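Local coordinates for chemosensory protein (Mamestra brassicae, PDB 1N8V) that binds long-chain alkyl ligands such as bromo-dodecanol inside an all-helical fold and probably carries hydrophobic chemical signals in moth chemosensation, at residues A[46-49]-A[50-53]; A[25-28]-A[29-33]; A[75-78]-A[79-82]. All coordinates share one frame; numbering follows the deposited sequence.

Interaction 1 (A[46-49]-A[50-53]); sequences HLQD and AIEN. With BDD (bromo-dodecanol), chain D; BDD (bromo-dodecanol), chain E.
Ala50 N, Ile51 N and Glu52 N bond back to the carbonyl oxygens of His46, Leu47 and Gln48 in unbroken i to i+4 succession, the Ala50 N to His46 O bond measuring 3.1 Å. This is the second half of the amphipathic helix 38-53, one wall of the ligand-binding helical bundle of the insect A10/OS-D family. Its inner face carries Leu47, Ala50 and Ile51. Leu47 CD1 and Ile51 CG1 meet one turn apart at 4.3 Å, and both side chains continue onto the bound bromo-dodecanol. The methyl of Ala50 sits 3.6 Å from C7 of the chain D ligand, in van der Waals contact with the middle of its alkyl chain. Ile51 CD1 touches both ligands, 3.8 Å from C3 of chain D and 3.9 Å from C3 of chain E.

The outer face is polar. Gln48 bends at chi2 (62°) and gives NE2 to the anti lone pair of Glu52 OE2 over 3.0 Å; the same nitrogen also serves Tyr88 O. The neighbouring Asp49 has three partners: Lys57 pairs with OD1, and the Tyr4 hydroxyl and Asn53 ND2 both bond to OD2. The Asn53 amide stands nearly perpendicular to the carboxylate, and its ND2 reaches Asp49 OD2 from above the carboxylate plane at 3.2 Å.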
ATOM      1  N   HIS A  46       2.967  -4.294  -8.817  1.00 10.78           N
ATOM      2  CA  HIS A  46       1.692  -3.784  -9.323  1.00 10.72           C
ATOM      3  C   HIS A  46       1.304  -2.426  -8.796  1.00 10.64           C
ATOM      4  O   HIS A  46       0.336  -1.832  -9.289  1.00 11.01           O
ATOM      5  CB  HIS A  46       0.581  -4.832  -9.085  1.00 11.71           C
ATOM      6  CG  HIS A  46       0.833  -6.086  -9.842  1.00 12.82           C
ATOM      7  ND1 HIS A  46       1.667  -7.076  -9.372  1.00 13.51           N
ATOM      8  CD2 HIS A  46       0.488  -6.452 -11.095  1.00 14.51           C
ATOM      9  CE1 HIS A  46       1.781  -8.024 -10.286  1.00 16.39           C
ATOM     10  NE2 HIS A  46       1.066  -7.677 -11.338  1.00 17.38           N
ATOM     11  N   LEU A  47       2.025  -1.876  -7.825  1.00 10.53           N
ATOM     12  CA  LEU A  47       1.633  -0.613  -7.217  1.00 11.32           C
ATOM     13  C   LEU A  47       1.648   0.576  -8.183  1.00 11.45           C
ATOM     14  O   LEU A  47       0.694   1.379  -8.220  1.00 11.94           O
ATOM     15  CB  LEU A  47       2.524  -0.310  -5.985  1.00 11.48           C
ATOM     16  CG  LEU A  47       2.217   0.963  -5.192  1.00 12.89           C
ATOM     17  CD1 LEU A  47       0.753   1.050  -4.800  1.00 13.79           C
ATOM     18  CD2 LEU A  47       3.090   1.037  -3.967  1.00 13.74           C
ATOM     19  N   GLN A  48       2.700   0.701  -8.986  1.00 11.27           N
ATOM     20  CA  GLN A  48       2.766   1.822  -9.924  1.00 12.15           C
ATOM     21  C   GLN A  48       1.574   1.792 -10.890  1.00 11.43           C
ATOM     22  O   GLN A  48       0.915   2.834 -11.141  1.00 11.86           O
ATOM     23  CB  GLN A  48       4.059   1.817 -10.727  1.00 12.55           C
ATOM     24  CG  GLN A  48       4.323   3.117 -11.438  1.00 13.08           C
ATOM     25  CD  GLN A  48       4.469   4.251 -10.468  1.00 14.17           C
ATOM     26  OE1 GLN A  48       5.415   4.262  -9.672  1.00 16.47           O
ATOM     27  NE2 GLN A  48       3.550   5.197 -10.510  1.00 14.94           N
ATOM     28  N   ASP A  49       1.300   0.616 -11.444  1.00 11.47           N
ATOM     29  CA  ASP A  49       0.186   0.440 -12.370  1.00 11.27           C
ATOM     30  C   ASP A  49      -1.120   0.862 -11.704  1.00 10.57           C
ATOM     31  O   ASP A  49      -1.957   1.552 -12.304  1.00 10.80           O
ATOM     32  CB  ASP A  49       0.092  -1.016 -12.850  1.00 12.02           C
ATOM     33  CG  ASP A  49      -1.034  -1.239 -13.826  1.00 13.15           C
ATOM     34  OD1 ASP A  49      -0.924  -0.843 -15.005  1.00 15.97           O
ATOM     35  OD2 ASP A  49      -2.076  -1.813 -13.463  1.00 14.94           O
ATOM     36  N   ALA A  50      -1.345   0.453 -10.465  1.00 10.37           N
ATOM     37  CA  ALA A  50      -2.593   0.763  -9.776  1.00 10.72           C
ATOM     38  C   ALA A  50      -2.746   2.265  -9.567  1.00 11.51           C
ATOM     39  O   ALA A  50      -3.866   2.794  -9.589  1.00 11.69           O
ATOM     40  CB  ALA A  50      -2.664   0.033  -8.470  1.00 11.07           C
ATOM     41  N   ILE A  51      -1.638   2.959  -9.360  1.00 11.48           N
ATOM     42  CA  ILE A  51      -1.652   4.426  -9.220  1.00 13.11           C
ATOM     43  C   ILE A  51      -2.024   5.090 -10.533  1.00 13.11           C
ATOM     44  O   ILE A  51      -2.773   6.099 -10.564  1.00 12.98           O
ATOM     45  CB  ILE A  51      -0.254   4.923  -8.755  1.00 14.18           C
ATOM     46  CG1 ILE A  51      -0.001   4.456  -7.335  1.00 19.44           C
ATOM     47  CG2 ILE A  51      -0.117   6.466  -8.862  1.00 15.31           C
ATOM     48  CD1 ILE A  51      -0.940   4.952  -6.385  1.00 21.44           C
ATOM     49  N   GLU A  52      -1.514   4.559 -11.619  1.00 12.73           N
ATOM     50  CA  GLU A  52      -1.765   5.153 -12.930  1.00 13.48           C
ATOM     51  C   GLU A  52      -3.199   4.962 -13.419  1.00 12.77           C
ATOM     52  O   GLU A  52      -3.654   5.756 -14.262  1.00 13.27           O
ATOM     53  CB  GLU A  52      -0.808   4.632 -13.981  1.00 14.78           C
ATOM     54  CG  GLU A  52       0.662   4.859 -13.637  1.00 18.01           C
ATOM     55  CD  GLU A  52       1.044   6.310 -13.429  1.00 22.41           C
ATOM     56  OE1 GLU A  52       0.543   7.179 -14.171  1.00 24.64           O
ATOM     57  OE2 GLU A  52       1.857   6.594 -12.527  1.00 23.62           O
ATOM     58  N   ASN A  53      -3.934   3.958 -12.919  1.00 11.13           N
ATOM     59  CA  ASN A  53      -5.313   3.685 -13.370  1.00 11.16           C
ATOM     60  C   ASN A  53      -6.376   3.600 -12.280  1.00 11.27           C
ATOM     61  O   ASN A  53      -7.489   3.117 -12.507  1.00 11.23           O
ATOM     62  CB  ASN A  53      -5.384   2.472 -14.269  1.00 11.01           C
ATOM     63  CG  ASN A  53      -4.931   1.228 -13.583  1.00  9.33           C
ATOM     64  OD1 ASN A  53      -5.144   1.043 -12.399  1.00 11.42           O
ATOM     65  ND2 ASN A  53      -4.303   0.353 -14.352  1.00 13.74           N
TER
HETATM   66  O1  BDD D 502      -6.317   4.822  -6.211  1.00 34.77           O
HETATM   67  C1  BDD D 502      -4.943   4.452  -6.185  1.00 33.22           C
HETATM   68  C2  BDD D 502      -4.823   3.107  -5.472  1.00 31.81           C
HETATM   69  C3  BDD D 502      -3.618   3.068  -4.533  1.00 28.88           C
HETATM   70  C4  BDD D 502      -3.425   1.694  -3.900  1.00 26.60           C
HETATM   71  C5  BDD D 502      -3.269   0.579  -4.925  1.00 25.20           C
HETATM   72  C6  BDD D 502      -3.108  -0.803  -4.303  1.00 23.29           C
HETATM   73  C7  BDD D 502      -2.682  -1.836  -5.350  1.00 23.52           C
HETATM   74  C8  BDD D 502      -2.807  -3.272  -4.856  1.00 21.35           C
HETATM   75  C9  BDD D 502      -2.081  -4.269  -5.758  1.00 21.47           C
HETATM   76  C10 BDD D 502      -2.357  -5.720  -5.339  1.00 19.95           C
HETATM   77  C11 BDD D 502      -1.464  -6.764  -6.011  1.00 21.95           C
HETATM   78  C12 BDD D 502      -1.460  -8.139  -5.282  1.00 21.87           C
HETATM   79 BR   BDD D 502      -0.374  -8.354  -4.064  1.00  7.00          BR
HETATM   80  O1  BDD E 503      -0.705   8.867  -3.342  1.00 14.89           O
HETATM   81  C1  BDD E 503      -1.040   7.478  -3.351  1.00 15.98           C
HETATM   82  C2  BDD E 503       0.077   6.649  -2.704  1.00 15.65           C
HETATM   83  C3  BDD E 503      -0.397   5.212  -2.496  1.00 18.22           C
HETATM   84  C4  BDD E 503       0.616   4.335  -1.755  1.00 23.01           C
HETATM   85  C5  BDD E 503      -0.107   3.344  -0.834  1.00 26.39           C
HETATM   86  C6  BDD E 503       0.316   1.900  -1.042  1.00 28.40           C
HETATM   87  C7  BDD E 503      -0.424   0.941  -0.105  1.00 27.84           C
HETATM   88  C8  BDD E 503      -1.049  -0.217  -0.852  1.00 27.29           C
HETATM   89  C9  BDD E 503      -1.494  -1.333   0.083  1.00 24.76           C
HETATM   90  C10 BDD E 503      -2.128  -2.495  -0.686  1.00 23.08           C
HETATM   91  C11 BDD E 503      -3.151  -3.319   0.100  1.00 21.05           C
HETATM   92  C12 BDD E 503      -4.196  -4.078  -0.780  1.00 14.41           C
HETATM   93 BR   BDD E 503      -4.499  -5.482  -0.042  1.00  9.04          BR

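Interaction 2 (A[25-28]-A[29-33]); sequences AYVN and CVMER. With BDD (bromo-dodecanol), chain C.
Val30 N and Met31 N bond to Tyr26 O and Val27 O in the last full turn of helix 20-30, and Arg33, just beyond the helix, folds back over the same turn. The Arg33 side chain can be traced outward. From CB the chain leaves between the backbone N and the carbonyl carbon (chi1 61°), which turns it back along the helix. CG passes 3.6 Å from Asn28 O. CD and NE then run on in an extended line beside the side-chain amide of Asn28, which lies at the edge of the guanidinium group. Met31 CB covers one face of that group, offset toward its rim. At the tip, NH1 comes within 4.0 Å of Val27 CG1, while its charge is met by Glu83 of helix 78-88 in a salt bridge.

Val27 CG1 also lies 4.1 Å from Met31 CG, the two side chains side by side against helix 78-88, Val27 on Ile80 and Glu83, Met31 on Glu83 and Leu84. Tyr26 and Val30 meet the ligand. The chain C bromo-dodecanol lays C7 over the centre of the Tyr26 ring, 3.8 Å from CD1, and brings its bromine to 3.8 Å from Val30 CG2; Val30 also packs on Leu43 and Leu47 of helix 38-53. Cys29 ties the turn covalently to Cys36.

Where the helix stops, Glu32 adopts a positive phi (60°), and two backbone bonds close the end: Glu32 N to Cys29 O at 3.0 Å and, outside it, Arg33 N to Asn28 O at 3.0 Å. This pair, a 6→1 bond enclosing a 5→2 bond, with Glu32 in the left-handed helical conformation, is the Schellman motif that commonly terminates alpha-helices.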
ATOM      1  N   ALA A  25       8.771  -4.665   7.174  1.00 11.12           N
ATOM      2  CA  ALA A  25       9.284  -5.573   6.161  1.00 11.24           C
ATOM      3  C   ALA A  25       8.615  -5.287   4.817  1.00 10.82           C
ATOM      4  O   ALA A  25       9.299  -5.268   3.794  1.00 11.53           O
ATOM      5  CB  ALA A  25       9.063  -7.015   6.554  1.00 11.70           C
ATOM      6  N   TYR A  26       7.287  -5.075   4.798  1.00 11.27           N
ATOM      7  CA  TYR A  26       6.613  -4.770   3.541  1.00 10.51           C
ATOM      8  C   TYR A  26       6.997  -3.379   3.035  1.00 10.28           C
ATOM      9  O   TYR A  26       7.257  -3.181   1.850  1.00 10.77           O
ATOM     10  CB  TYR A  26       5.089  -4.831   3.688  1.00 11.34           C
ATOM     11  CG  TYR A  26       4.524  -6.202   3.834  1.00 11.98           C
ATOM     12  CD1 TYR A  26       4.496  -7.070   2.752  1.00 13.92           C
ATOM     13  CD2 TYR A  26       3.997  -6.636   5.031  1.00 11.48           C
ATOM     14  CE1 TYR A  26       3.944  -8.359   2.892  1.00 15.76           C
ATOM     15  CE2 TYR A  26       3.474  -7.896   5.183  1.00 15.39           C
ATOM     16  CZ  TYR A  26       3.437  -8.750   4.110  1.00 16.08           C
ATOM     17  OH  TYR A  26       2.900 -10.027   4.271  1.00 19.98           O
ATOM     18  N   VAL A  27       7.096  -2.412   3.943  1.00 10.99           N
ATOM     19  CA  VAL A  27       7.478  -1.071   3.533  1.00 11.02           C
ATOM     20  C   VAL A  27       8.891  -1.025   2.901  1.00 10.97           C
ATOM     21  O   VAL A  27       9.088  -0.434   1.837  1.00 10.95           O
ATOM     22  CB  VAL A  27       7.417  -0.074   4.707  1.00 11.70           C
ATOM     23  CG1 VAL A  27       7.966   1.256   4.276  1.00 12.85           C
ATOM     24  CG2 VAL A  27       5.999   0.057   5.189  1.00 12.16           C
ATOM     25  N   ASN A  28       9.862  -1.674   3.545  1.00 10.47           N
ATOM     26  CA  ASN A  28      11.220  -1.690   2.991  1.00 10.80           C
ATOM     27  C   ASN A  28      11.288  -2.392   1.640  1.00 10.38           C
ATOM     28  O   ASN A  28      12.046  -1.991   0.752  1.00 10.96           O
ATOM     29  CB  ASN A  28      12.202  -2.307   3.992  1.00 10.90           C
ATOM     30  CG  ASN A  28      12.421  -1.444   5.238  1.00 11.98           C
ATOM     31  OD1 ASN A  28      12.849  -1.955   6.311  1.00 13.96           O
ATOM     32  ND2 ASN A  28      12.136  -0.178   5.130  1.00 12.80           N
ATOM     33  N   CYS A  29      10.468  -3.427   1.467  1.00  9.88           N
ATOM     34  CA  CYS A  29      10.413  -4.115   0.178  1.00 11.19           C
ATOM     35  C   CYS A  29       9.890  -3.171  -0.920  1.00 10.25           C
ATOM     36  O   CYS A  29      10.494  -3.011  -1.994  1.00 11.77           O
ATOM     37  CB  CYS A  29       9.499  -5.338   0.275  1.00 11.58           C
ATOM     38  SG  CYS A  29       8.816  -6.004  -1.284  1.00 12.98           S
ATOM     39  N   VAL A  30       8.746  -2.547  -0.666  1.00 11.07           N
ATOM     40  CA  VAL A  30       8.125  -1.681  -1.670  1.00 11.57           C
ATOM     41  C   VAL A  30       8.959  -0.433  -1.922  1.00 11.80           C
ATOM     42  O   VAL A  30       8.954   0.103  -3.025  1.00 11.39           O
ATOM     43  CB  VAL A  30       6.662  -1.355  -1.255  1.00 11.87           C
ATOM     44  CG1 VAL A  30       6.042  -0.318  -2.125  1.00 14.90           C
ATOM     45  CG2 VAL A  30       5.825  -2.604  -1.286  1.00 12.50           C
ATOM     46  N   MET A  31       9.714   0.017  -0.915  1.00 11.16           N
ATOM     47  CA  MET A  31      10.607   1.166  -1.094  1.00 12.54           C
ATOM     48  C   MET A  31      11.945   0.761  -1.756  1.00 13.95           C
ATOM     49  O   MET A  31      12.822   1.596  -1.940  1.00 15.86           O
ATOM     50  CB  MET A  31      10.900   1.849   0.248  1.00 12.28           C
ATOM     51  CG  MET A  31       9.737   2.629   0.791  1.00 12.75           C
ATOM     52  SD  MET A  31       9.092   3.962  -0.249  1.00 13.27           S
ATOM     53  CE  MET A  31      10.577   5.014  -0.328  1.00 15.42           C
ATOM     54  N   GLU A  32      12.088  -0.513  -2.129  1.00 13.99           N
ATOM     55  CA  GLU A  32      13.281  -1.016  -2.822  1.00 15.51           C
ATOM     56  C   GLU A  32      14.584  -0.850  -2.020  1.00 16.18           C
ATOM     57  O   GLU A  32      15.642  -0.500  -2.569  1.00 17.67           O
ATOM     58  CB  GLU A  32      13.367  -0.405  -4.233  1.00 16.28           C
ATOM     59  CG  GLU A  32      12.110  -0.639  -5.097  1.00 17.53           C
ATOM     60  CD  GLU A  32      12.290  -0.313  -6.581  1.00 19.63           C
ATOM     61  OE1 GLU A  32      13.151  -0.970  -7.231  1.00 22.95           O
ATOM     62  OE2 GLU A  32      11.568   0.565  -7.116  1.00 21.23           O
ATOM     63  N   ARG A  33      14.488  -1.126  -0.723  1.00 15.59           N
ATOM     64  CA  ARG A  33      15.650  -1.072   0.170  1.00 16.38           C
ATOM     65  C   ARG A  33      15.743  -2.280   1.114  1.00 16.68           C
ATOM     66  O   ARG A  33      16.612  -2.313   1.985  1.00 18.63           O
ATOM     67  CB  ARG A  33      15.657   0.227   0.970  1.00 16.83           C
ATOM     68  CG  ARG A  33      14.474   0.430   1.869  1.00 16.80           C
ATOM     69  CD  ARG A  33      14.619   1.650   2.794  1.00 18.81           C
ATOM     70  NE  ARG A  33      13.441   1.846   3.633  1.00 19.66           N
ATOM     71  CZ  ARG A  33      12.660   2.927   3.650  1.00 18.32           C
ATOM     72  NH1 ARG A  33      11.634   2.957   4.479  1.00 20.39           N
ATOM     73  NH2 ARG A  33      12.884   3.973   2.867  1.00 21.26           N
TER
HETATM   74  O1  BDD C 501      -5.123  -7.981  -0.476  1.00 35.99           O
HETATM   75  C1  BDD C 501      -3.873  -8.261   0.137  1.00 34.90           C
HETATM   76  C2  BDD C 501      -2.818  -8.518  -0.935  1.00 33.87           C
HETATM   77  C3  BDD C 501      -1.529  -7.771  -0.620  1.00 32.81           C
HETATM   78  C4  BDD C 501      -0.637  -8.548   0.337  1.00 31.84           C
HETATM   79  C5  BDD C 501       0.448  -7.641   0.908  1.00 29.36           C
HETATM   80  C6  BDD C 501      -0.034  -6.877   2.144  1.00 26.44           C
HETATM   81  C7  BDD C 501       0.908  -5.740   2.539  1.00 22.70           C
HETATM   82  C8  BDD C 501       0.207  -4.681   3.391  1.00 20.88           C
HETATM   83  C9  BDD C 501       1.212  -3.696   3.977  1.00 20.29           C
HETATM   84  C10 BDD C 501       1.598  -2.609   2.983  1.00 18.97           C
HETATM   85  C11 BDD C 501       2.510  -1.560   3.593  1.00 18.20           C
HETATM   86  C12 BDD C 501       2.820  -0.428   2.616  1.00 18.80           C
HETATM   87 BR   BDD C 501       3.976  -0.863   1.558  1.00  2.02          BR

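Interaction 3 (A[75-78]-A[79-82]); sequences KNEI and EIWR. With BDD (bromo-dodecanol), chain E.
One ordered water joins Glu77 to Glu79 and Ile80, donating to Glu77 OE1 at 2.9 Å and to Glu79 OE1 at 2.6 Å while accepting from Ile80 N at 3.3 Å. By bonding to both carboxylates, whose OE1 atoms stand 4.6 Å apart, it probably eases the repulsion between them. Lys20, paired with the second oxygen of Glu77, is likely to offset part of this negative charge. The methylene of Glu77 contributes as well: CB lies 4.0 Å from Ile80 CD1, the two side chains pointing the same way.

Glu77 breaks the helical path after helix 60-76 and serves as the N-cap residue of helix 78-88, so a tight turn connects the two helices almost without a linker. The first turn of the new helix is set by Trp81 N, which meets Glu77 O in a nearly straight bond of 3.0 Å, followed by Arg82 N to Ile78 O. On the outer side, the extended Arg82 chain runs alongside Ile78, whose CG2 rests over one face of the guanidinium group, 3.7 Å from NE.

Trp81 points its ring inward, CG anti to the backbone N (chi1 167°), against Ile70, Leu73 and Ile74 of helix 60-76. Its six-membered ring meets the chain E bromo-dodecanol near the hydroxyl end, CZ3 lying 3.8 Å from C2, while NE1 bonds to Glu99. With an alanine in its place, a gap is likely to open beside the head of that ligand and between the two helices, and Glu99 would probably lose its indole donor. The hydroxyl end of the ligand has polar partners further along helix 78-88 and just past it, in Thr85 OG1 and Asp89 OD2.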
ATOM      1  N   LYS A  75      -2.609   8.288   9.417  1.00 12.32           N
ATOM      2  CA  LYS A  75      -2.863   8.636  10.817  1.00 13.60           C
ATOM      3  C   LYS A  75      -1.706   8.307  11.769  1.00 13.50           C
ATOM      4  O   LYS A  75      -1.370   9.111  12.641  1.00 15.00           O
ATOM      5  CB  LYS A  75      -4.101   7.917  11.322  1.00 13.97           C
ATOM      6  CG  LYS A  75      -5.370   8.348  10.667  1.00 15.14           C
ATOM      7  CD  LYS A  75      -6.539   7.668  11.345  1.00 19.29           C
ATOM      8  CE  LYS A  75      -7.847   8.131  10.831  1.00 22.35           C
ATOM      9  NZ  LYS A  75      -7.913   9.620  10.857  1.00 26.71           N
ATOM     10  N   ASN A  76      -1.086   7.140  11.605  1.00 14.02           N
ATOM     11  CA  ASN A  76      -0.117   6.618  12.569  1.00 14.65           C
ATOM     12  C   ASN A  76       1.339   6.464  12.136  1.00 14.81           C
ATOM     13  O   ASN A  76       2.213   6.218  12.955  1.00 15.12           O
ATOM     14  CB  ASN A  76      -0.627   5.264  13.062  1.00 15.23           C
ATOM     15  CG  ASN A  76      -2.057   5.342  13.592  1.00 16.58           C
ATOM     16  OD1 ASN A  76      -2.319   6.086  14.534  1.00 20.70           O
ATOM     17  ND2 ASN A  76      -2.981   4.586  12.993  1.00 20.02           N
ATOM     18  N   GLU A  77       1.610   6.572  10.841  1.00 13.76           N
ATOM     19  CA  GLU A  77       2.969   6.407  10.323  1.00 13.77           C
ATOM     20  C   GLU A  77       3.204   7.421   9.229  1.00 13.71           C
ATOM     21  O   GLU A  77       3.477   7.084   8.077  1.00 13.44           O
ATOM     22  CB  GLU A  77       3.210   4.987   9.789  1.00 13.93           C
ATOM     23  CG  GLU A  77       3.076   3.873  10.828  1.00 15.62           C
ATOM     24  CD  GLU A  77       4.192   3.852  11.854  1.00 17.57           C
ATOM     25  OE1 GLU A  77       5.148   4.657  11.763  1.00 19.94           O
ATOM     26  OE2 GLU A  77       4.110   3.009  12.788  1.00 20.31           O
ATOM     27  N   ILE A  78       3.118   8.686   9.613  1.00 13.88           N
ATOM     28  CA  ILE A  78       3.208   9.783   8.653  1.00 13.85           C
ATOM     29  C   ILE A  78       4.462   9.752   7.776  1.00 13.70           C
ATOM     30  O   ILE A  78       4.378   9.969   6.582  1.00 13.13           O
ATOM     31  CB  ILE A  78       3.117  11.110   9.401  1.00 14.99           C
ATOM     32  CG1 ILE A  78       1.769  11.208  10.128  1.00 17.02           C
ATOM     33  CG2 ILE A  78       3.329  12.280   8.438  1.00 16.70           C
ATOM     34  CD1 ILE A  78       1.668  12.400  11.051  1.00 18.75           C
ATOM     35  N   GLU A  79       5.618   9.465   8.360  1.00 12.96           N
ATOM     36  CA  GLU A  79       6.856   9.407   7.603  1.00 13.67           C
ATOM     37  C   GLU A  79       6.816   8.313   6.525  1.00 12.73           C
ATOM     38  O   GLU A  79       7.325   8.505   5.426  1.00 14.22           O
ATOM     39  CB  GLU A  79       8.031   9.164   8.557  1.00 14.31           C
ATOM     40  CG  GLU A  79       8.225  10.217   9.630  1.00 18.04           C
ATOM     41  CD  GLU A  79       7.278  10.082  10.814  1.00 20.89           C
ATOM     42  OE1 GLU A  79       6.714   8.981  11.081  1.00 20.32           O
ATOM     43  OE2 GLU A  79       7.095  11.107  11.506  1.00 24.05           O
ATOM     44  N   ILE A  80       6.227   7.165   6.856  1.00 12.63           N
ATOM     45  CA  ILE A  80       6.101   6.066   5.883  1.00 12.59           C
ATOM     46  C   ILE A  80       5.140   6.493   4.757  1.00 11.91           C
ATOM     47  O   ILE A  80       5.445   6.342   3.586  1.00 11.82           O
ATOM     48  CB  ILE A  80       5.643   4.774   6.570  1.00 12.32           C
ATOM     49  CG1 ILE A  80       6.758   4.217   7.474  1.00 14.26           C
ATOM     50  CG2 ILE A  80       5.187   3.754   5.525  1.00 12.60           C
ATOM     51  CD1 ILE A  80       6.334   3.024   8.288  1.00 14.89           C
ATOM     52  N   TRP A  81       3.990   7.047   5.121  1.00 11.62           N
ATOM     53  CA  TRP A  81       3.060   7.559   4.106  1.00 10.49           C
ATOM     54  C   TRP A  81       3.755   8.540   3.172  1.00 11.67           C
ATOM     55  O   TRP A  81       3.664   8.414   1.949  1.00 12.01           O
ATOM     56  CB  TRP A  81       1.860   8.247   4.758  1.00 10.38           C
ATOM     57  CG  TRP A  81       1.006   9.068   3.819  1.00 11.53           C
ATOM     58  CD1 TRP A  81       0.814  10.408   3.886  1.00 10.46           C
ATOM     59  CD2 TRP A  81       0.264   8.626   2.657  1.00 10.70           C
ATOM     60  NE1 TRP A  81      -0.027  10.831   2.880  1.00 10.94           N
ATOM     61  CE2 TRP A  81      -0.383   9.755   2.112  1.00 10.12           C
ATOM     62  CE3 TRP A  81       0.030   7.387   2.054  1.00 11.67           C
ATOM     63  CZ2 TRP A  81      -1.210   9.674   0.991  1.00 11.03           C
ATOM     64  CZ3 TRP A  81      -0.759   7.333   0.935  1.00 10.51           C
ATOM     65  CH2 TRP A  81      -1.379   8.449   0.422  1.00 11.89           C
ATOM     66  N   ARG A  82       4.480   9.489   3.742  1.00 11.63           N
ATOM     67  CA  ARG A  82       5.115  10.484   2.895  1.00 12.83           C
ATOM     68  C   ARG A  82       6.144   9.920   1.910  1.00 12.68           C
ATOM     69  O   ARG A  82       6.211  10.374   0.750  1.00 12.23           O
ATOM     70  CB  ARG A  82       5.661  11.616   3.730  1.00 14.42           C
ATOM     71  CG  ARG A  82       4.496  12.415   4.225  1.00 16.34           C
ATOM     72  CD  ARG A  82       4.905  13.577   5.001  1.00 17.76           C
ATOM     73  NE  ARG A  82       3.763  14.382   5.382  1.00 19.47           N
ATOM     74  CZ  ARG A  82       3.858  15.603   5.861  1.00 23.15           C
ATOM     75  NH1 ARG A  82       2.764  16.263   6.193  1.00 24.52           N
ATOM     76  NH2 ARG A  82       5.044  16.168   5.980  1.00 25.10           N
TER
HETATM   77  O1  BDD E 503      -0.705   8.867  -3.342  1.00 14.89           O
HETATM   78  C1  BDD E 503      -1.040   7.478  -3.351  1.00 15.98           C
HETATM   79  C2  BDD E 503       0.077   6.649  -2.704  1.00 15.65           C
HETATM   80  C3  BDD E 503      -0.397   5.212  -2.496  1.00 18.22           C
HETATM   81  C4  BDD E 503       0.616   4.335  -1.755  1.00 23.01           C
HETATM   82  C5  BDD E 503      -0.107   3.344  -0.834  1.00 26.39           C
HETATM   83  C6  BDD E 503       0.316   1.900  -1.042  1.00 28.40           C
HETATM   84  C7  BDD E 503      -0.424   0.941  -0.105  1.00 27.84           C
HETATM   85  C8  BDD E 503      -1.049  -0.217  -0.852  1.00 27.29           C
HETATM   86  C9  BDD E 503      -1.494  -1.333   0.083  1.00 24.76           C
HETATM   87  C10 BDD E 503      -2.128  -2.495  -0.686  1.00 23.08           C
HETATM   88  C11 BDD E 503      -3.151  -3.319   0.100  1.00 21.05           C
HETATM   89  C12 BDD E 503      -4.196  -4.078  -0.780  1.00 14.41           C
HETATM   90 BR   BDD E 503      -4.499  -5.482  -0.042  1.00  9.04          BR
HETATM   91  O   HOH W   1       6.419   6.570  10.070  1.00 20.25           O

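All three are local helix contacts that share a ligand-filled interior. Interactions 1 and 2 are partly buried, on the successive helices 38-53 and 20-30, and meet directly where Leu47 CD2 packs on Val30 CG1. Interaction 3 is mostly surface, yet it touches interaction 2 through Val27 CG2 and Ile80 CG2. It has no direct contact with interaction 1, on the opposite side of the chain's centre, but both reach the chain E ligand. Their chemistry follows position: amide–carboxylate bonds along the last turns of a helix in interaction 1, a backbone-closed helix end beside a disulfide in interaction 2, and a water-bridged helix start with an inward indole in interaction 3.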